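Local atomic coordinates of Lys-gingipain catalytic subunit (Porphyromonas gingivalis, PDB entry 6I9A), a protein that cleaves proteins after lysine as a secreted cysteine protease and may act as a virulence factor in periodontal disease. Residues A[151-156]-A[208-213]; A[241-246]-A[273-278]. All blocks are in the same frame, centred on the assembly; numbering follows the deposited sequence. Where two conformers were deposited one is given.

The two contacts follow one another along the chain, so neither nests in nor crosses the other. Contact 1 closes first: strand 152-157 is followed by helix 163-178, the edge strand 188-192 and helix 202-206 before the chain returns as strand 210-214. Contact 2 then closes the shorter unit of strand 242-247, helix 261-267 and strand 273-279. The inner strands 210-214 and 242-247 are neighbours, and backbone bonds between A211 and both L243 and I245 join the contacts into one continuous parallel block within a six-stranded sheet of the C25 catalytic domain. The probable proton donor H216 and the nucleophile C249 come just after these two inner strands.

Contact 1. Residues A[151-156]-A[208-213]; sequences EKVLLI and VSFANY
Strands 152-156 and 210-213 run almost exactly parallel, at 4° and 4.8 Å between their axes, with L154 opposite A211 and I156 opposite Y213. They belong to the six-stranded sheet of the caspase-like (clan CD) catalytic domain. The hydrogen bonding is the parallel zigzag: L154 gives its N-H to F210 O (N to O 2.9 Å) and its O accepts N212 N, while I156 N reaches N212 O. Ahead of the second strand, S209 N meets K152 O at 2.8 Å in a nearly straight bond.

On the face of V153, L155, F210 and N212, the F210 side chain leans against two aliphatic side chains of the neighbouring strand. V153 CG1 sits at the ring edge, 3.9 Å from F210 CB. Farther out, a chi1 of 178° swings the ring away from its own N and carries CE2 to 3.9 Å from L155 CD2. That same methyl also touches N212 CB at 4.0 Å, whereas the N212 amide is held by Y313, N247 and the carbonyl of I245.

On the face covered by helix 202-206, L154 CB touches V208 CG1 and, more loosely, A211 CB. Farther along, Y213, whose hydroxyl bonds to H216 O and D224 N, receives I156 CG2 at 3.9 Å from its CD2.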
loop_
_atom_site.group_PDB
_atom_site.type_symbol
_atom_site.label_atom_id
_atom_site.label_comp_id
_atom_site.label_asym_id
_atom_site.label_seq_id
_atom_site.Cartn_x
_atom_site.Cartn_y
_atom_site.Cartn_z
ATOM N N GLU A 151 -2.780 5.511 17.071
ATOM C CA GLU A 151 -1.973 6.630 17.547
ATOM C C GLU A 151 -0.587 6.168 17.994
ATOM O O GLU A 151 0.137 6.950 18.638
ATOM C CB GLU A 151 -2.699 7.350 18.699
ATOM C CG GLU A 151 -4.093 7.832 18.246
ATOM C CD GLU A 151 -4.889 8.447 19.388
ATOM O OE1 GLU A 151 -5.276 9.629 19.269
ATOM O OE2 GLU A 151 -5.115 7.745 20.415
ATOM N N LYS A 152 -0.202 4.949 17.630
ATOM C CA LYS A 152 1.044 4.350 18.123
ATOM C C LYS A 152 1.826 3.747 16.972
ATOM O O LYS A 152 1.221 3.196 16.039
ATOM C CB LYS A 152 0.698 3.269 19.163
ATOM C CG LYS A 152 -0.323 3.769 20.207
ATOM C CD LYS A 152 -0.578 2.742 21.286
ATOM C CE LYS A 152 -1.672 3.207 22.228
ATOM N NZ LYS A 152 -2.071 2.123 23.149
ATOM N N VAL A 153 3.165 3.816 17.040
ATOM C CA VAL A 153 4.024 3.262 15.988
ATOM C C VAL A 153 5.225 2.620 16.647
ATOM O O VAL A 153 5.546 2.921 17.815
ATOM C CB VAL A 153 4.482 4.302 14.925
ATOM C CG1 VAL A 153 3.292 4.958 14.238
ATOM C CG2 VAL A 153 5.425 5.354 15.510
ATOM N N LEU A 154 5.907 1.743 15.879
ATOM C CA LEU A 154 7.149 1.087 16.289
ATOM C C LEU A 154 8.198 1.349 15.216
ATOM O O LEU A 154 8.008 1.028 14.044
ATOM C CB LEU A 154 6.920 -0.407 16.452
ATOM C CG LEU A 154 8.186 -1.240 16.780
ATOM C CD1 LEU A 154 8.844 -0.818 18.101
ATOM C CD2 LEU A 154 7.863 -2.712 16.756
ATOM N N LEU A 155 9.332 1.959 15.650
ATOM C CA LEU A 155 10.447 2.329 14.746
ATOM C C LEU A 155 11.733 1.752 15.294
ATOM O O LEU A 155 12.063 1.977 16.478
ATOM C CB LEU A 155 10.537 3.850 14.690
ATOM C CG LEU A 155 9.269 4.597 14.239
ATOM C CD1 LEU A 155 9.468 6.112 14.359
ATOM C CD2 LEU A 155 8.902 4.228 12.767
ATOM N N ILE A 156 12.451 0.978 14.479
ATOM C CA ILE A 156 13.665 0.310 14.961
ATOM C C ILE A 156 14.809 0.541 13.994
ATOM O O ILE A 156 14.709 0.167 12.792
ATOM C CB ILE A 156 13.398 -1.238 15.077
ATOM C CG1 ILE A 156 12.286 -1.498 16.132
ATOM C CG2 ILE A 156 14.702 -1.979 15.465
ATOM C CD1 ILE A 156 11.776 -2.921 16.069
ATOM N N VAL A 208 0.093 -1.228 17.304
ATOM C CA VAL A 208 0.690 -0.125 16.563
ATOM C C VAL A 208 0.036 -0.099 15.182
ATOM O O VAL A 208 -0.389 -1.140 14.665
ATOM C CB VAL A 208 2.228 -0.238 16.410
ATOM C CG1 VAL A 208 2.931 -0.051 17.755
ATOM C CG2 VAL A 208 2.635 -1.550 15.738
ATOM N N SER A 209 -0.006 1.097 14.591
ATOM C CA SER A 209 -0.546 1.267 13.225
ATOM C C SER A 209 0.526 0.956 12.173
ATOM O O SER A 209 0.202 0.704 10.995
ATOM C CB SER A 209 -1.036 2.715 13.010
ATOM O OG SER A 209 0.027 3.633 13.251
ATOM N N PHE A 210 1.797 1.079 12.558
ATOM C CA PHE A 210 2.906 1.124 11.616
ATOM C C PHE A 210 4.128 0.621 12.340
ATOM O O PHE A 210 4.373 1.009 13.494
ATOM C CB PHE A 210 3.113 2.591 11.204
ATOM C CG PHE A 210 4.272 2.816 10.250
ATOM C CD1 PHE A 210 4.219 2.339 8.939
ATOM C CD2 PHE A 210 5.415 3.511 10.656
ATOM C CE1 PHE A 210 5.273 2.590 8.056
ATOM C CE2 PHE A 210 6.467 3.756 9.758
ATOM C CZ PHE A 210 6.375 3.301 8.477
ATOM N N ALA A 211 4.913 -0.208 11.665
ATOM C CA ALA A 211 6.180 -0.723 12.187
ATOM C C ALA A 211 7.198 -0.626 11.083
ATOM O O ALA A 211 6.946 -1.129 9.971
ATOM C CB ALA A 211 6.017 -2.155 12.641
ATOM N N ASN A 212 8.359 0.013 11.372
ATOM C CA ASN A 212 9.423 0.127 10.353
ATOM C C ASN A 212 10.738 -0.278 11.000
ATOM O O ASN A 212 11.125 0.259 12.050
ATOM C CB ASN A 212 9.491 1.563 9.862
ATOM C CG ASN A 212 10.456 1.900 8.741
ATOM O OD1 ASN A 212 10.742 3.080 8.555
ATOM N ND2 ASN A 212 10.921 0.919 7.966
ATOM N N TYR A 213 11.392 -1.262 10.382
ATOM C CA TYR A 213 12.679 -1.800 10.789
ATOM C C TYR A 213 13.674 -1.491 9.676
ATOM O O TYR A 213 13.423 -1.796 8.504
ATOM C CB TYR A 213 12.523 -3.326 10.983
ATOM C CG TYR A 213 13.820 -4.080 11.165
ATOM C CD1 TYR A 213 14.516 -4.569 10.062
ATOM C CD2 TYR A 213 14.302 -4.386 12.430
ATOM C CE1 TYR A 213 15.659 -5.344 10.209
ATOM C CE2 TYR A 213 15.455 -5.161 12.593
ATOM C CZ TYR A 213 16.125 -5.641 11.476
ATOM O OH TYR A 213 17.281 -6.392 11.651
#

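Contact 2. Residues A[241-246]-A[273-278]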
loop_
_atom_site.group_PDB
_atom_site.type_symbol
_atom_site.label_atom_id
_atom_site.label_comp_id
_atom_site.label_asym_id
_atom_site.label_seq_id
_atom_site.Cartn_x
_atom_site.Cartn_y
_atom_site.Cartn_z
ATOM N N TYR A 241 -4.427 -4.103 13.246
ATOM C CA TYR A 241 -3.579 -4.450 12.122
ATOM C C TYR A 241 -2.772 -3.274 11.640
ATOM O O TYR A 241 -3.222 -2.143 11.544
ATOM C CB TYR A 241 -4.433 -5.056 10.978
ATOM C CG TYR A 241 -5.329 -6.141 11.541
ATOM C CD1 TYR A 241 -4.797 -7.197 12.279
ATOM C CD2 TYR A 241 -6.711 -6.037 11.443
ATOM C CE1 TYR A 241 -5.626 -8.124 12.912
ATOM C CE2 TYR A 241 -7.560 -6.987 12.053
ATOM C CZ TYR A 241 -7.002 -8.022 12.786
ATOM O OH TYR A 241 -7.770 -8.961 13.444
ATOM N N PHE A 242 -1.514 -3.573 11.247
ATOM C CA PHE A 242 -0.560 -2.526 10.876
ATOM C C PHE A 242 -0.063 -2.646 9.430
ATOM O O PHE A 242 -0.167 -3.709 8.784
ATOM C CB PHE A 242 0.634 -2.517 11.879
ATOM C CG PHE A 242 1.264 -3.875 12.153
ATOM C CD1 PHE A 242 2.155 -4.464 11.250
ATOM C CD2 PHE A 242 1.016 -4.527 13.357
ATOM C CE1 PHE A 242 2.703 -5.713 11.524
ATOM C CE2 PHE A 242 1.581 -5.752 13.632
ATOM C CZ PHE A 242 2.435 -6.328 12.746
ATOM N N LEU A 243 0.563 -1.550 8.985
ATOM C CA LEU A 243 1.463 -1.584 7.828
ATOM C C LEU A 243 2.870 -1.808 8.396
ATOM O O LEU A 243 3.253 -1.129 9.361
ATOM C CB LEU A 243 1.412 -0.214 7.142
ATOM C CG LEU A 243 2.531 0.034 6.104
ATOM C CD1 LEU A 243 2.490 -0.959 4.935
ATOM C CD2 LEU A 243 2.431 1.445 5.555
ATOM N N ALA A 244 3.616 -2.761 7.835
ATOM C CA ALA A 244 5.022 -2.941 8.242
ATOM C C ALA A 244 5.897 -2.711 7.030
ATOM O O ALA A 244 5.543 -3.100 5.893
ATOM C CB ALA A 244 5.234 -4.319 8.828
ATOM N N ILE A 245 7.059 -2.113 7.287
ATOM C CA ILE A 245 8.068 -1.843 6.219
ATOM C C ILE A 245 9.405 -2.364 6.726
ATOM O O ILE A 245 9.904 -1.925 7.793
ATOM C CB ILE A 245 8.156 -0.343 5.895
ATOM C CG1 ILE A 245 6.780 0.162 5.431
ATOM C CG2 ILE A 245 9.245 -0.108 4.820
ATOM C CD1 ILE A 245 6.775 1.619 4.967
ATOM N N GLY A 246 9.975 -3.306 5.989
ATOM C CA GLY A 246 11.308 -3.840 6.278
ATOM C C GLY A 246 12.300 -3.263 5.274
ATOM O O GLY A 246 12.300 -3.655 4.097
ATOM N N ALA A 273 -0.071 -7.957 9.879
ATOM C CA ALA A 273 -0.233 -6.774 9.033
ATOM C C ALA A 273 -1.342 -6.897 8.011
ATOM O O ALA A 273 -1.661 -8.007 7.578
ATOM C CB ALA A 273 1.112 -6.589 8.262
ATOM N N TYR A 274 -1.835 -5.739 7.533
ATOM C CA TYR A 274 -2.700 -5.749 6.343
ATOM C C TYR A 274 -1.891 -5.525 5.055
ATOM O O TYR A 274 -2.377 -5.836 3.966
ATOM C CB TYR A 274 -3.814 -4.697 6.462
ATOM C CG TYR A 274 -3.323 -3.275 6.546
ATOM C CD1 TYR A 274 -2.903 -2.595 5.402
ATOM C CD2 TYR A 274 -3.235 -2.609 7.769
ATOM C CE1 TYR A 274 -2.465 -1.272 5.470
ATOM C CE2 TYR A 274 -2.788 -1.281 7.846
ATOM C CZ TYR A 274 -2.361 -0.639 6.698
ATOM O OH TYR A 274 -1.929 0.655 6.711
ATOM N N ALA A 275 -0.639 -5.055 5.169
ATOM C CA ALA A 275 0.241 -4.858 4.011
ATOM C C ALA A 275 1.654 -4.813 4.546
ATOM O O ALA A 275 1.923 -4.425 5.691
ATOM C CB ALA A 275 -0.089 -3.577 3.274
ATOM N N TYR A 276 2.580 -5.178 3.654
ATOM C CA TYR A 276 4.036 -5.190 3.930
ATOM C C TYR A 276 4.755 -4.644 2.746
ATOM O O TYR A 276 4.461 -4.999 1.604
ATOM C CB TYR A 276 4.497 -6.627 4.189
ATOM C CG TYR A 276 5.956 -6.696 4.601
ATOM C CD1 TYR A 276 6.362 -6.269 5.863
ATOM C CD2 TYR A 276 6.931 -7.151 3.718
ATOM C CE1 TYR A 276 7.700 -6.326 6.257
ATOM C CE2 TYR A 276 8.280 -7.222 4.112
ATOM C CZ TYR A 276 8.650 -6.799 5.383
ATOM O OH TYR A 276 9.946 -6.828 5.804
ATOM N N ILE A 277 5.726 -3.761 3.020
ATOM C CA ILE A 277 6.651 -3.307 1.974
ATOM C C ILE A 277 8.040 -3.828 2.323
ATOM O O ILE A 277 8.502 -3.622 3.461
ATOM C CB ILE A 277 6.702 -1.752 1.889
ATOM C CG1 ILE A 277 5.336 -1.218 1.403
ATOM C CG2 ILE A 277 7.818 -1.334 0.916
ATOM C CD1 ILE A 277 5.165 0.283 1.661
ATOM N N GLY A 278 8.679 -4.515 1.402
ATOM C CA GLY A 278 10.030 -4.980 1.634
ATOM C C GLY A 278 10.680 -5.342 0.324
ATOM O O GLY A 278 10.097 -5.176 -0.768
#
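F242 pairs with A273 at one end of this parallel ladder and I245 with I277 at the other, where G246 N bonds to I277 O; the axes of 242-246 and 275-278 lie 4.8 Å apart at 12°. This is the neighbouring-strand pair of a beta-alpha-beta crossover through helix 261-267. The pairing is broken by a beta bulge: A273 faces F242, but A275 faces L243, and Y274 is the extra residue. The ladder still continues, Y274 N bonding to F242 O and A244 N to A275 O, the latter a longish 3.2 Å.

Packing is closest where aromatic rings lean on the opposing chain. On the L243 side, Y274 CG stands between its own N and carbonyl carbon (chi1 63°), which turns the ring back across the F242-L243 peptide, with CE2 3.4 Å from F242 C. On the opposite face, the F242 ring takes A273 N above its rim while CE1 lies 3.7 Å from A273 CB. Farther on, the edge of the Y276 ring meets the A244 methyl, CD1 to CB 3.7 Å, and its hydroxyl comes within 3.3 Å of G246 CA.

The aliphatic cluster of L243, I245 and I277 is looser, though it too is buried, with no solvent side. I245 and I277 lie side by side, their CD1 atoms 3.9 Å apart, and L243 CD1 stays 4.4 Å from I277 CD1. Helix 325-342 covers L243 and I245.

Apolar surfaces thus supply the side-chain cohesion, while four cross-strand bonds satisfy part of the backbone; the far edge of 241-246 pairs with strand 210-214. The Y276 hydroxyl beside G246 is secured by T251 and W222, which should restrain its ring and couple this strand to the chain just beyond the nucleophile C249.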